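Local coordinates for protein orotidine-5-phosphate decarboxylase/orotate phosphoribosyltransferase, putative (Ompdcase-oprtase, putative) (Leishmania infantum, PDB 3QW3) that probably catalyses, as the decarboxylase part of a bifunctional UMP synthase, the decarboxylation of orotidine 5'-phosphate to UMP, the last step of de novo UMP synthesis, at residues D151-L154 / Y155-V158; S207-A210 / S211-G215; A240-E243 / L244-I248; E247-A250 / I251-A254. All coordinates share one frame; numbering follows the deposited sequence.

Contact 1 comes first along the chain, where strand 152-153 leads into helix 154-163. Contact 2 follows in helix 208-215, about 20 Å away between centres. Contacts 3 and 4 are overlapping stretches of helix 237-253, with centres about 10 Å apart and Glu247 and Ile248 in common. Helices 208-215 and 237-253 flank strand 223-227 in sequence and pack on each other: Leu208 touches Glu247 and Ile248, Leu212 meets Ile248 and Ile251, and Lys209 meets Ile251, so contact 2 touches both later contacts. All four lie on outer helices of the TIM barrel; only contact 1, at least 30 Å from contacts 3 and 4 between centres, also meets the second subunit.

Contact 1 (D151-L154 / Y155-V158); sequences DRYL and YEAV. With SO4 (sulfate ion), chain F.
Tyr153 O, the last carbonyl before helix 154-163, receives two backbone donors: Ala157 N at 3.2 Å and, more weakly because of a poor angle, Glu156 N. Tyr153 is the N-cap, and its amide is engaged too. Tyr153 N reaches Glu156 OE2 at 3.0 Å in an almost straight bond (170°), meeting the carboxylate oxygen on its anti side. Glu156 manages this because CG lies beside its own backbone N (chi1 -69°) and the chain then runs extended back to the cap; its length suits the third helical position, and its negative charge probably favours the positive end of the helix dipole. OE2 touches Arg152 CB at 3.3 Å. The Tyr153 and Tyr155 rings point the same way with planes only 6° apart, yet are slid until they barely overlap; Tyr155 CE1 lies against Tyr153 CB at 3.5 Å. Arg152, bent at chi2, runs past Ala157, with NH2 3.7 Å from its CB. That NH2 donates to sulfate O4 at 2.7 Å, with NH1 adding a weak bond; the ion, which probably comes from the crystallisation liquor, is also bound by Arg161. Arg152 NE forms a salt bridge with Glu160 of the same helix. Leu154 packs on Leu147 of the second subunit. The Glu156-to-amide bond resembles the glutamate half of a capping box, with no side-chain bond returned by the N-cap tyrosine, at a helix start in the dimer interface.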
ATOM      1  N   ASP A 151     -17.794 -16.685 -13.379  1.00 31.30           N
ATOM      2  CA  ASP A 151     -18.973 -15.927 -13.788  1.00 31.13           C
ATOM      3  C   ASP A 151     -19.100 -14.593 -13.053  1.00 31.11           C
ATOM      4  O   ASP A 151     -20.202 -14.063 -12.909  1.00 31.42           O
ATOM      5  N   ARG A 152     -17.974 -14.051 -12.592  1.00 30.66           N
ATOM      6  CA  ARG A 152     -17.981 -12.766 -11.883  1.00 30.09           C
ATOM      7  C   ARG A 152     -16.683 -11.982 -12.058  1.00 28.99           C
ATOM      8  O   ARG A 152     -15.683 -12.520 -12.525  1.00 29.29           O
ATOM      9  CB  ARG A 152     -18.309 -12.968 -10.397  1.00 30.53           C
ATOM     10  CG  ARG A 152     -17.249 -13.693  -9.596  1.00 32.29           C
ATOM     11  CD  ARG A 152     -17.892 -14.580  -8.544  1.00 35.32           C
ATOM     12  NE  ARG A 152     -16.972 -14.887  -7.450  1.00 37.84           N
ATOM     13  CZ  ARG A 152     -16.050 -15.848  -7.472  1.00 38.72           C
ATOM     14  NH1 ARG A 152     -15.902 -16.621  -8.538  1.00 40.22           N
ATOM     15  NH2 ARG A 152     -15.271 -16.031  -6.417  1.00 39.28           N
ATOM     16  N   TYR A 153     -16.717 -10.706 -11.689  1.00 27.50           N
ATOM     17  CA  TYR A 153     -15.543  -9.847 -11.760  1.00 25.92           C
ATOM     18  C   TYR A 153     -14.628 -10.093 -10.565  1.00 24.31           C
ATOM     19  O   TYR A 153     -15.083 -10.552  -9.513  1.00 23.53           O
ATOM     20  CB  TYR A 153     -15.966  -8.379 -11.791  1.00 26.45           C
ATOM     21  CG  TYR A 153     -16.787  -7.998 -13.000  1.00 28.10           C
ATOM     22  CD1 TYR A 153     -16.193  -7.879 -14.255  1.00 29.66           C
ATOM     23  CD2 TYR A 153     -18.155  -7.756 -12.889  1.00 29.49           C
ATOM     24  CE1 TYR A 153     -16.939  -7.528 -15.373  1.00 31.33           C
ATOM     25  CE2 TYR A 153     -18.916  -7.405 -14.005  1.00 30.97           C
ATOM     26  CZ  TYR A 153     -18.299  -7.291 -15.240  1.00 31.79           C
ATOM     27  OH  TYR A 153     -19.034  -6.944 -16.351  1.00 33.28           O
ATOM     28  N   LEU A 154     -13.341  -9.786 -10.724  1.00 22.57           N
ATOM     29  CA  LEU A 154     -12.392  -9.908  -9.613  1.00 21.29           C
ATOM     30  C   LEU A 154     -12.880  -9.158  -8.373  1.00 20.78           C
ATOM     31  O   LEU A 154     -12.733  -9.644  -7.249  1.00 19.98           O
ATOM     32  CB  LEU A 154     -10.982  -9.431 -10.004  1.00 21.19           C
ATOM     33  CG  LEU A 154      -9.930  -9.442  -8.877  1.00 21.20           C
ATOM     34  CD1 LEU A 154      -9.602 -10.867  -8.433  1.00 21.58           C
ATOM     35  CD2 LEU A 154      -8.650  -8.697  -9.251  1.00 21.46           C
ATOM     36  N   TYR A 155     -13.472  -7.981  -8.571  1.00 20.21           N
ATOM     37  CA  TYR A 155     -13.936  -7.200  -7.421  1.00 20.08           C
ATOM     38  C   TYR A 155     -15.060  -7.887  -6.648  1.00 19.93           C
ATOM     39  O   TYR A 155     -15.155  -7.749  -5.429  1.00 19.65           O
ATOM     40  CB  TYR A 155     -14.283  -5.750  -7.796  1.00 20.24           C
ATOM     41  CG  TYR A 155     -15.513  -5.540  -8.659  1.00 20.63           C
ATOM     42  CD1 TYR A 155     -15.390  -5.299 -10.023  1.00 21.11           C
ATOM     43  CD2 TYR A 155     -16.792  -5.527  -8.099  1.00 21.67           C
ATOM     44  CE1 TYR A 155     -16.508  -5.075 -10.817  1.00 21.93           C
ATOM     45  CE2 TYR A 155     -17.919  -5.308  -8.883  1.00 22.02           C
ATOM     46  CZ  TYR A 155     -17.766  -5.083 -10.244  1.00 22.65           C
ATOM     47  OH  TYR A 155     -18.865  -4.861 -11.039  1.00 24.80           O
ATOM     48  N   GLU A 156     -15.888  -8.655  -7.353  1.00 20.03           N
ATOM     49  CA  GLU A 156     -16.916  -9.465  -6.702  1.00 20.10           C
ATOM     50  C   GLU A 156     -16.294 -10.600  -5.890  1.00 19.73           C
ATOM     51  O   GLU A 156     -16.780 -10.930  -4.805  1.00 19.67           O
ATOM     52  CB  GLU A 156     -17.905 -10.018  -7.730  1.00 20.33           C
ATOM     53  CG  GLU A 156     -18.797  -8.960  -8.362  1.00 22.30           C
ATOM     54  CD  GLU A 156     -19.757  -9.551  -9.383  1.00 25.07           C
ATOM     55  OE1 GLU A 156     -20.951  -9.710  -9.051  1.00 26.18           O
ATOM     56  OE2 GLU A 156     -19.312  -9.867 -10.509  1.00 26.71           O
ATOM     57  N   ALA A 157     -15.215 -11.191  -6.410  1.00 19.10           N
ATOM     58  CA  ALA A 157     -14.476 -12.221  -5.669  1.00 18.72           C
ATOM     59  C   ALA A 157     -13.854 -11.673  -4.375  1.00 18.32           C
ATOM     60  O   ALA A 157     -13.824 -12.352  -3.347  1.00 18.29           O
ATOM     61  CB  ALA A 157     -13.408 -12.866  -6.552  1.00 18.84           C
ATOM     62  N   VAL A 158     -13.360 -10.439  -4.437  1.00 17.77           N
ATOM     63  CA  VAL A 158     -12.815  -9.760  -3.268  1.00 17.54           C
ATOM     64  C   VAL A 158     -13.925  -9.509  -2.237  1.00 17.37           C
ATOM     65  O   VAL A 158     -13.748  -9.776  -1.045  1.00 17.00           O
ATOM     66  CB  VAL A 158     -12.108  -8.442  -3.670  1.00 17.52           C
ATOM     67  CG1 VAL A 158     -11.745  -7.608  -2.439  1.00 17.54           C
ATOM     68  CG2 VAL A 158     -10.864  -8.748  -4.501  1.00 17.87           C
TER
HETATM   69  S   SO4 F 259     -12.964 -18.694  -5.452  1.00 59.56           S
HETATM   70  O1  SO4 F 259     -12.256 -19.924  -5.797  1.00 59.89           O
HETATM   71  O2  SO4 F 259     -13.834 -18.934  -4.303  1.00 59.94           O
HETATM   72  O3  SO4 F 259     -11.995 -17.667  -5.109  1.00 60.03           O
HETATM   73  O4  SO4 F 259     -13.751 -18.244  -6.598  1.00 59.63           O

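Contact 2 (S207-A210 / S211-G215); sequences SLKA and SLDAG
This is a local contact within helix 208-215, between residues one turn apart, on the helix that connects strand 196-198 to strand 223-227. At its start Ser207 O is held twice by the same residue. Ser211 OG donates to it at 2.5 Å and Ser211 N at 3.2 Å, from opposite faces of the carbonyl plane. The hydroxyl can do this because it stands beside its own backbone N (chi1 -57°), turned back toward the preceding turn. Serine suits this buried place on a helix side that meets Leu184 and Met223: it is small, and its polar end is satisfied by the main chain, with a weak further bond to Ala178 O. On the solvent side, Lys209 NZ forms a salt bridge of 2.7 Å with Asp213 OD2, using the lone pair on the side of OD1. The lysine gets there helped by a bend at chi2 (-76°), and it crosses the short aspartate at a slant, its CD also 3.2 Å from OD2. The exposed pair, four residues apart, ties consecutive turns together. Between these two sides Leu208 and Leu212 lie alongside each other, CD1 to CD1 at 4.0 Å, both directed at helix 237-253. Polar pair outward, leucines and serine inward: such an amphipathic helix forms the helix of the beta-alpha-beta crossover between the seventh and eighth strands of a TIM barrel.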
ATOM      1  N   SER A 207     -23.663  11.712  -8.157  1.00 36.00           N
ATOM      2  CA  SER A 207     -24.232  10.365  -8.217  1.00 35.79           C
ATOM      3  C   SER A 207     -24.672   9.860  -6.837  1.00 35.25           C
ATOM      4  O   SER A 207     -24.632   8.656  -6.567  1.00 35.49           O
ATOM      5  CB  SER A 207     -23.226   9.397  -8.847  1.00 36.08           C
ATOM      6  OG  SER A 207     -21.973   9.453  -8.179  1.00 37.25           O
ATOM      7  N   LEU A 208     -25.112  10.779  -5.981  1.00 34.41           N
ATOM      8  CA  LEU A 208     -25.409  10.461  -4.583  1.00 33.33           C
ATOM      9  C   LEU A 208     -26.579   9.493  -4.396  1.00 32.59           C
ATOM     10  O   LEU A 208     -26.457   8.497  -3.673  1.00 32.38           O
ATOM     11  CB  LEU A 208     -25.627  11.747  -3.770  1.00 33.40           C
ATOM     12  CG  LEU A 208     -25.800  11.623  -2.253  1.00 33.24           C
ATOM     13  CD1 LEU A 208     -24.579  10.980  -1.595  1.00 32.44           C
ATOM     14  CD2 LEU A 208     -26.088  12.989  -1.641  1.00 33.20           C
ATOM     15  N   LYS A 209     -27.702   9.786  -5.048  1.00 31.35           N
ATOM     16  CA  LYS A 209     -28.926   9.004  -4.892  1.00 30.56           C
ATOM     17  C   LYS A 209     -28.756   7.575  -5.404  1.00 29.48           C
ATOM     18  O   LYS A 209     -29.102   6.612  -4.712  1.00 29.40           O
ATOM     19  CB  LYS A 209     -30.085   9.691  -5.618  1.00 30.83           C
ATOM     20  CG  LYS A 209     -31.429   9.626  -4.903  1.00 31.98           C
ATOM     21  CD  LYS A 209     -32.076   8.263  -5.014  1.00 32.81           C
ATOM     22  CE  LYS A 209     -33.589   8.359  -4.960  1.00 33.35           C
ATOM     23  NZ  LYS A 209     -34.211   7.051  -5.310  1.00 33.35           N
ATOM     24  N   ALA A 210     -28.221   7.440  -6.614  1.00 28.33           N
ATOM     25  CA  ALA A 210     -27.997   6.123  -7.215  1.00 27.15           C
ATOM     26  C   ALA A 210     -27.054   5.264  -6.373  1.00 26.21           C
ATOM     27  O   ALA A 210     -27.281   4.060  -6.220  1.00 25.94           O
ATOM     28  CB  ALA A 210     -27.482   6.262  -8.643  1.00 27.46           C
ATOM     29  N   SER A 211     -26.019   5.893  -5.816  1.00 25.19           N
ATOM     30  CA  SER A 211     -25.040   5.212  -4.964  1.00 24.55           C
ATOM     31  C   SER A 211     -25.687   4.661  -3.698  1.00 23.51           C
ATOM     32  O   SER A 211     -25.476   3.501  -3.341  1.00 22.99           O
ATOM     33  CB  SER A 211     -23.891   6.156  -4.595  1.00 24.86           C
ATOM     34  OG  SER A 211     -23.268   6.668  -5.760  1.00 27.67           O
ATOM     35  N   LEU A 212     -26.482   5.497  -3.031  1.00 22.47           N
ATOM     36  CA  LEU A 212     -27.167   5.094  -1.805  1.00 21.75           C
ATOM     37  C   LEU A 212     -28.199   4.002  -2.058  1.00 21.67           C
ATOM     38  O   LEU A 212     -28.289   3.044  -1.297  1.00 21.24           O
ATOM     39  CB  LEU A 212     -27.797   6.308  -1.107  1.00 21.60           C
ATOM     40  CG  LEU A 212     -26.791   7.270  -0.461  1.00 21.85           C
ATOM     41  CD1 LEU A 212     -27.417   8.632  -0.160  1.00 22.26           C
ATOM     42  CD2 LEU A 212     -26.175   6.663   0.799  1.00 21.74           C
ATOM     43  N   ASP A 213     -28.969   4.143  -3.134  1.00 21.67           N
ATOM     44  CA  ASP A 213     -29.937   3.116  -3.515  1.00 22.24           C
ATOM     45  C   ASP A 213     -29.277   1.758  -3.750  1.00 22.07           C
ATOM     46  O   ASP A 213     -29.822   0.722  -3.371  1.00 22.09           O
ATOM     47  CB  ASP A 213     -30.712   3.548  -4.763  1.00 22.63           C
ATOM     48  CG  ASP A 213     -31.757   4.606  -4.464  1.00 24.68           C
ATOM     49  OD1 ASP A 213     -31.947   4.969  -3.282  1.00 26.67           O
ATOM     50  OD2 ASP A 213     -32.397   5.074  -5.426  1.00 27.44           O
ATOM     51  N   ALA A 214     -28.096   1.775  -4.360  1.00 22.19           N
ATOM     52  CA  ALA A 214     -27.382   0.543  -4.679  1.00 22.04           C
ATOM     53  C   ALA A 214     -26.674  -0.047  -3.467  1.00 21.92           C
ATOM     54  O   ALA A 214     -26.640  -1.269  -3.301  1.00 22.37           O
ATOM     55  CB  ALA A 214     -26.386   0.788  -5.800  1.00 21.90           C
ATOM     56  N   GLY A 215     -26.122   0.823  -2.623  1.00 21.46           N
ATOM     57  CA  GLY A 215     -25.184   0.402  -1.584  1.00 21.55           C
ATOM     58  C   GLY A 215     -25.667   0.324  -0.149  1.00 21.40           C
ATOM     59  O   GLY A 215     -25.036  -0.350   0.673  1.00 21.56           O
TER

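Contact 3 (A240-E243 / L244-I248); sequences AAKE and LCEEI
Residues 240-243 and 244-248 form one regular alpha-helix, with every residue in helical phi/psi and four hydrogen bonds joining each carbonyl of the first segment to the amide four places on. Two of them are Leu244 N to Ala240 O at 3.0 Å and Cys245 N to Ala241 O at 2.9 Å. On the exposed side, Lys242 and Glu246 use this spacing for a salt bridge: Lys242 NZ meets Glu246 OE2 at 2.6 Å, on the lone pair facing OE1. The lysine runs extended through its first three torsions and turns only at the last (chi4 -69°), which turns the ammonium back toward the carboxylate. OE2 therefore lies in the concave side of the curled lysine chain, with Lys242 CG also 3.3 Å away. Glu246 CG in turn lies 3.2 Å from Lys242 O, so the glutamate hugs the helix while it reaches for its partner. Long flexible chains suit such a place, where each can cross to the other at the surface. The neighbouring pair Glu243 and Glu247 carries like charges one turn apart; their OE1 atoms stay 6.2 Å from each other, and any repulsion is probably mild. The apolar side is built from smaller or branched groups. Leu244 lays CG over Ala240 O at 3.4 Å. The small alanines at 240 and 241 let Leu231 of helix 229-232 pack on both, and it meets Leu244 too. Cys245 meets Tyr44, and Leu244 and Ile248 rest on strand 223-227, while Leu208 of helix 208-215 touches Glu247 and Ile248.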
ATOM      1  N   ALA A 240     -21.878  23.420   3.730  1.00 20.66           N
ATOM      2  CA  ALA A 240     -21.717  22.320   2.786  1.00 20.25           C
ATOM      3  C   ALA A 240     -21.888  20.965   3.463  1.00 19.64           C
ATOM      4  O   ALA A 240     -22.554  20.082   2.930  1.00 19.79           O
ATOM      5  CB  ALA A 240     -20.350  22.402   2.096  1.00 19.98           C
ATOM      6  N   ALA A 241     -21.281  20.809   4.635  1.00 19.46           N
ATOM      7  CA  ALA A 241     -21.352  19.549   5.365  1.00 19.22           C
ATOM      8  C   ALA A 241     -22.768  19.318   5.872  1.00 19.21           C
ATOM      9  O   ALA A 241     -23.287  18.206   5.791  1.00 19.05           O
ATOM     10  CB  ALA A 241     -20.346  19.529   6.510  1.00 19.15           C
ATOM     11  N   LYS A 242     -23.389  20.381   6.380  1.00 19.20           N
ATOM     12  CA  LYS A 242     -24.776  20.313   6.828  1.00 19.69           C
ATOM     13  C   LYS A 242     -25.677  19.845   5.688  1.00 19.55           C
ATOM     14  O   LYS A 242     -26.456  18.908   5.860  1.00 19.21           O
ATOM     15  CB  LYS A 242     -25.236  21.670   7.375  1.00 19.82           C
ATOM     16  CG  LYS A 242     -26.660  21.677   7.935  1.00 20.94           C
ATOM     17  CD  LYS A 242     -27.005  23.039   8.544  1.00 22.34           C
ATOM     18  CE  LYS A 242     -28.325  23.005   9.322  1.00 23.97           C
ATOM     19  NZ  LYS A 242     -29.516  22.828   8.437  1.00 25.22           N
ATOM     20  N   GLU A 243     -25.550  20.482   4.521  1.00 19.91           N
ATOM     21  CA  GLU A 243     -26.378  20.146   3.361  1.00 20.71           C
ATOM     22  C   GLU A 243     -26.175  18.706   2.881  1.00 20.20           C
ATOM     23  O   GLU A 243     -27.147  18.002   2.617  1.00 19.83           O
ATOM     24  CB  GLU A 243     -26.150  21.142   2.216  1.00 21.07           C
ATOM     25  CG  GLU A 243     -26.898  20.804   0.920  1.00 24.80           C
ATOM     26  CD  GLU A 243     -26.840  21.919  -0.109  1.00 29.34           C
ATOM     27  OE1 GLU A 243     -27.040  21.637  -1.314  1.00 32.64           O
ATOM     28  OE2 GLU A 243     -26.603  23.082   0.279  1.00 32.65           O
ATOM     29  N   LEU A 244     -24.915  18.280   2.776  1.00 19.80           N
ATOM     30  CA  LEU A 244     -24.597  16.920   2.343  1.00 19.50           C
ATOM     31  C   LEU A 244     -25.126  15.884   3.327  1.00 18.62           C
ATOM     32  O   LEU A 244     -25.724  14.893   2.918  1.00 18.45           O
ATOM     33  CB  LEU A 244     -23.087  16.734   2.177  1.00 20.10           C
ATOM     34  CG  LEU A 244     -22.388  17.321   0.953  1.00 21.61           C
ATOM     35  CD1 LEU A 244     -20.886  17.337   1.198  1.00 23.19           C
ATOM     36  CD2 LEU A 244     -22.716  16.548  -0.320  1.00 24.33           C
ATOM     37  N   CYS A 245     -24.908  16.125   4.619  1.00 18.16           N
ATOM     38  CA  CYS A 245     -25.434  15.247   5.665  1.00 17.98           C
ATOM     39  C   CYS A 245     -26.958  15.102   5.561  1.00 17.83           C
ATOM     40  O   CYS A 245     -27.495  13.992   5.596  1.00 17.24           O
ATOM     41  CB  CYS A 245     -25.046  15.768   7.050  1.00 17.96           C
ATOM     42  SG  CYS A 245     -25.668  14.760   8.424  1.00 19.01           S
ATOM     43  N   GLU A 246     -27.642  16.234   5.419  1.00 17.67           N
ATOM     44  CA  GLU A 246     -29.105  16.241   5.357  1.00 18.26           C
ATOM     45  C   GLU A 246     -29.657  15.589   4.095  1.00 18.10           C
ATOM     46  O   GLU A 246     -30.672  14.890   4.147  1.00 18.15           O
ATOM     47  CB  GLU A 246     -29.640  17.668   5.505  1.00 18.53           C
ATOM     48  CG  GLU A 246     -29.411  18.244   6.891  1.00 19.81           C
ATOM     49  CD  GLU A 246     -29.746  19.720   6.993  1.00 21.95           C
ATOM     50  OE1 GLU A 246     -30.110  20.345   5.973  1.00 24.11           O
ATOM     51  OE2 GLU A 246     -29.643  20.255   8.111  1.00 23.92           O
ATOM     52  N   GLU A 247     -28.980  15.807   2.969  1.00 18.24           N
ATOM     53  CA  GLU A 247     -29.373  15.194   1.708  1.00 18.48           C
ATOM     54  C   GLU A 247     -29.250  13.675   1.783  1.00 17.58           C
ATOM     55  O   GLU A 247     -30.130  12.960   1.313  1.00 17.10           O
ATOM     56  CB  GLU A 247     -28.528  15.735   0.547  1.00 19.07           C
ATOM     57  CG  GLU A 247     -29.036  15.332  -0.837  1.00 23.38           C
ATOM     58  CD  GLU A 247     -30.494  15.722  -1.079  1.00 28.86           C
ATOM     59  OE1 GLU A 247     -30.897  16.855  -0.718  1.00 31.34           O
ATOM     60  OE2 GLU A 247     -31.244  14.884  -1.628  1.00 32.17           O
ATOM     61  N   ILE A 248     -28.156  13.192   2.372  1.00 16.94           N
ATOM     62  CA  ILE A 248     -27.972  11.753   2.573  1.00 16.68           C
ATOM     63  C   ILE A 248     -29.107  11.193   3.424  1.00 16.54           C
ATOM     64  O   ILE A 248     -29.739  10.211   3.035  1.00 16.54           O
ATOM     65  CB  ILE A 248     -26.606  11.425   3.222  1.00 16.46           C
ATOM     66  CG1 ILE A 248     -25.473  11.690   2.228  1.00 17.15           C
ATOM     67  CG2 ILE A 248     -26.551   9.956   3.692  1.00 15.97           C
ATOM     68  CD1 ILE A 248     -24.107  11.791   2.869  1.00 17.81           C
TER

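Contact 4 (E247-A250 / I251-A254); sequences EINA and IRFA
Arg252 climbs back along the preceding turn, toward Ile248 and Asn249. Its CB lies 3.5 Å from Asn249 O, and CG comes to 3.3 Å from Ile248 O, the carbonyl that also accepts the arginine's own amide. CD touches both Asn249 OD1 (3.4 Å) and Ile248 CG2 (3.9 Å). There the chain bends (chi3 75°), laying the guanidinium alongside the asparagine instead of pointing it outward. NE hydrogen-bonds Gly220 O, outside this helix. NH1 donates to Asn249 OD1 at 3.0 Å with an N-H...O angle of 150°, and to Ala11 O too. NH2, at the tip, is also hydrogen-bonded outside the two segments. OD1 meets the guanidinium at its edge, near its plane, while NH1 comes in tilted from the plane of the Asn249 carbonyl; the two flat groups are turned 50° from each other. Asn249 suits its place because one amide serves two roles: OD1 receives the arginine while ND2 donates to Arg13 O. On the next position round the helix, Phe253 brings CD2 to 3.2 Å from Asn249 O, beside the 2.8 Å bond that this oxygen accepts from Phe253 N. Ile251, a branched apolar residue, directs its CD1 to Lys209 and Leu212 of helix 208-215, with Glu247 OE2 4.1 Å away. After Phe253 the chain leaves helical geometry at Ala254. The directional hydrogen bonds of Arg252 to Gly220 O, Ala11 O and Asn249 OD1 imply that the last turn of the helix is tied to separate parts of the chain.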
ATOM      1  N   GLU A 247     -28.980  15.807   2.969  1.00 18.24           N
ATOM      2  CA  GLU A 247     -29.373  15.194   1.708  1.00 18.48           C
ATOM      3  C   GLU A 247     -29.250  13.675   1.783  1.00 17.58           C
ATOM      4  O   GLU A 247     -30.130  12.960   1.313  1.00 17.10           O
ATOM      5  CB  GLU A 247     -28.528  15.735   0.547  1.00 19.07           C
ATOM      6  CG  GLU A 247     -29.036  15.332  -0.837  1.00 23.38           C
ATOM      7  CD  GLU A 247     -30.494  15.722  -1.079  1.00 28.86           C
ATOM      8  OE1 GLU A 247     -30.897  16.855  -0.718  1.00 31.34           O
ATOM      9  OE2 GLU A 247     -31.244  14.884  -1.628  1.00 32.17           O
ATOM     10  N   ILE A 248     -28.156  13.192   2.372  1.00 16.94           N
ATOM     11  CA  ILE A 248     -27.972  11.753   2.573  1.00 16.68           C
ATOM     12  C   ILE A 248     -29.107  11.193   3.424  1.00 16.54           C
ATOM     13  O   ILE A 248     -29.739  10.211   3.035  1.00 16.54           O
ATOM     14  CB  ILE A 248     -26.606  11.425   3.222  1.00 16.46           C
ATOM     15  CG1 ILE A 248     -25.473  11.690   2.228  1.00 17.15           C
ATOM     16  CG2 ILE A 248     -26.551   9.956   3.692  1.00 15.97           C
ATOM     17  CD1 ILE A 248     -24.107  11.791   2.869  1.00 17.81           C
ATOM     18  N   ASN A 249     -29.368  11.834   4.565  1.00 16.61           N
ATOM     19  CA  ASN A 249     -30.417  11.380   5.477  1.00 16.50           C
ATOM     20  C   ASN A 249     -31.813  11.398   4.861  1.00 16.70           C
ATOM     21  O   ASN A 249     -32.607  10.504   5.115  1.00 16.59           O
ATOM     22  CB  ASN A 249     -30.409  12.185   6.779  1.00 16.31           C
ATOM     23  CG  ASN A 249     -29.232  11.833   7.686  1.00 16.15           C
ATOM     24  OD1 ASN A 249     -28.561  10.802   7.505  1.00 16.36           O
ATOM     25  ND2 ASN A 249     -28.989  12.679   8.677  1.00 14.07           N
ATOM     26  N   ALA A 250     -32.113  12.421   4.063  1.00 17.16           N
ATOM     27  CA  ALA A 250     -33.410  12.497   3.386  1.00 17.40           C
ATOM     28  C   ALA A 250     -33.637  11.282   2.480  1.00 17.71           C
ATOM     29  O   ALA A 250     -34.743  10.739   2.421  1.00 18.22           O
ATOM     30  CB  ALA A 250     -33.531  13.809   2.594  1.00 17.65           C
ATOM     31  N   ILE A 251     -32.577  10.840   1.801  1.00 17.73           N
ATOM     32  CA  ILE A 251     -32.630   9.635   0.974  1.00 18.19           C
ATOM     33  C   ILE A 251     -32.814   8.379   1.843  1.00 17.91           C
ATOM     34  O   ILE A 251     -33.643   7.521   1.532  1.00 18.48           O
ATOM     35  CB  ILE A 251     -31.396   9.536   0.030  1.00 18.16           C
ATOM     36  CG1 ILE A 251     -31.425  10.680  -0.998  1.00 19.29           C
ATOM     37  CG2 ILE A 251     -31.347   8.182  -0.695  1.00 18.78           C
ATOM     38  CD1 ILE A 251     -30.076  10.988  -1.659  1.00 20.26           C
ATOM     39  N   ARG A 252     -32.068   8.292   2.943  1.00 18.09           N
ATOM     40  CA  ARG A 252     -32.208   7.181   3.886  1.00 18.32           C
ATOM     41  C   ARG A 252     -33.636   7.085   4.444  1.00 18.66           C
ATOM     42  O   ARG A 252     -34.186   5.989   4.550  1.00 18.81           O
ATOM     43  CB  ARG A 252     -31.221   7.321   5.059  1.00 18.28           C
ATOM     44  CG  ARG A 252     -29.728   7.311   4.706  1.00 17.31           C
ATOM     45  CD  ARG A 252     -28.899   7.763   5.910  1.00 17.09           C
ATOM     46  NE  ARG A 252     -28.822   6.719   6.935  1.00 15.88           N
ATOM     47  CZ  ARG A 252     -28.345   6.886   8.165  1.00 12.57           C
ATOM     48  NH1 ARG A 252     -27.900   8.070   8.583  1.00 13.83           N
ATOM     49  NH2 ARG A 252     -28.319   5.851   8.995  1.00 14.97           N
ATOM     50  N   PHE A 253     -34.219   8.232   4.805  1.00 19.49           N
ATOM     51  CA  PHE A 253     -35.558   8.279   5.421  1.00 20.13           C
ATOM     52  C   PHE A 253     -36.664   7.837   4.459  1.00 21.46           C
ATOM     53  O   PHE A 253     -37.658   7.235   4.876  1.00 21.10           O
ATOM     54  CB  PHE A 253     -35.903   9.703   5.892  1.00 19.77           C
ATOM     55  CG  PHE A 253     -35.213  10.142   7.160  1.00 18.30           C
ATOM     56  CD1 PHE A 253     -35.064   9.282   8.243  1.00 18.66           C
ATOM     57  CD2 PHE A 253     -34.754  11.450   7.282  1.00 17.55           C
ATOM     58  CE1 PHE A 253     -34.450   9.716   9.418  1.00 18.08           C
ATOM     59  CE2 PHE A 253     -34.129  11.892   8.452  1.00 18.16           C
ATOM     60  CZ  PHE A 253     -33.980  11.018   9.519  1.00 17.56           C
ATOM     61  N   ALA A 254     -36.494   8.172   3.182  1.00 22.89           N
ATOM     62  CA  ALA A 254     -37.510   7.920   2.159  1.00 25.14           C
ATOM     63  C   ALA A 254     -37.777   6.428   2.003  1.00 26.64           C
ATOM     64  O   ALA A 254     -36.844   5.621   2.033  1.00 27.61           O
ATOM     65  CB  ALA A 254     -37.090   8.539   0.827  1.00 25.15           C
TER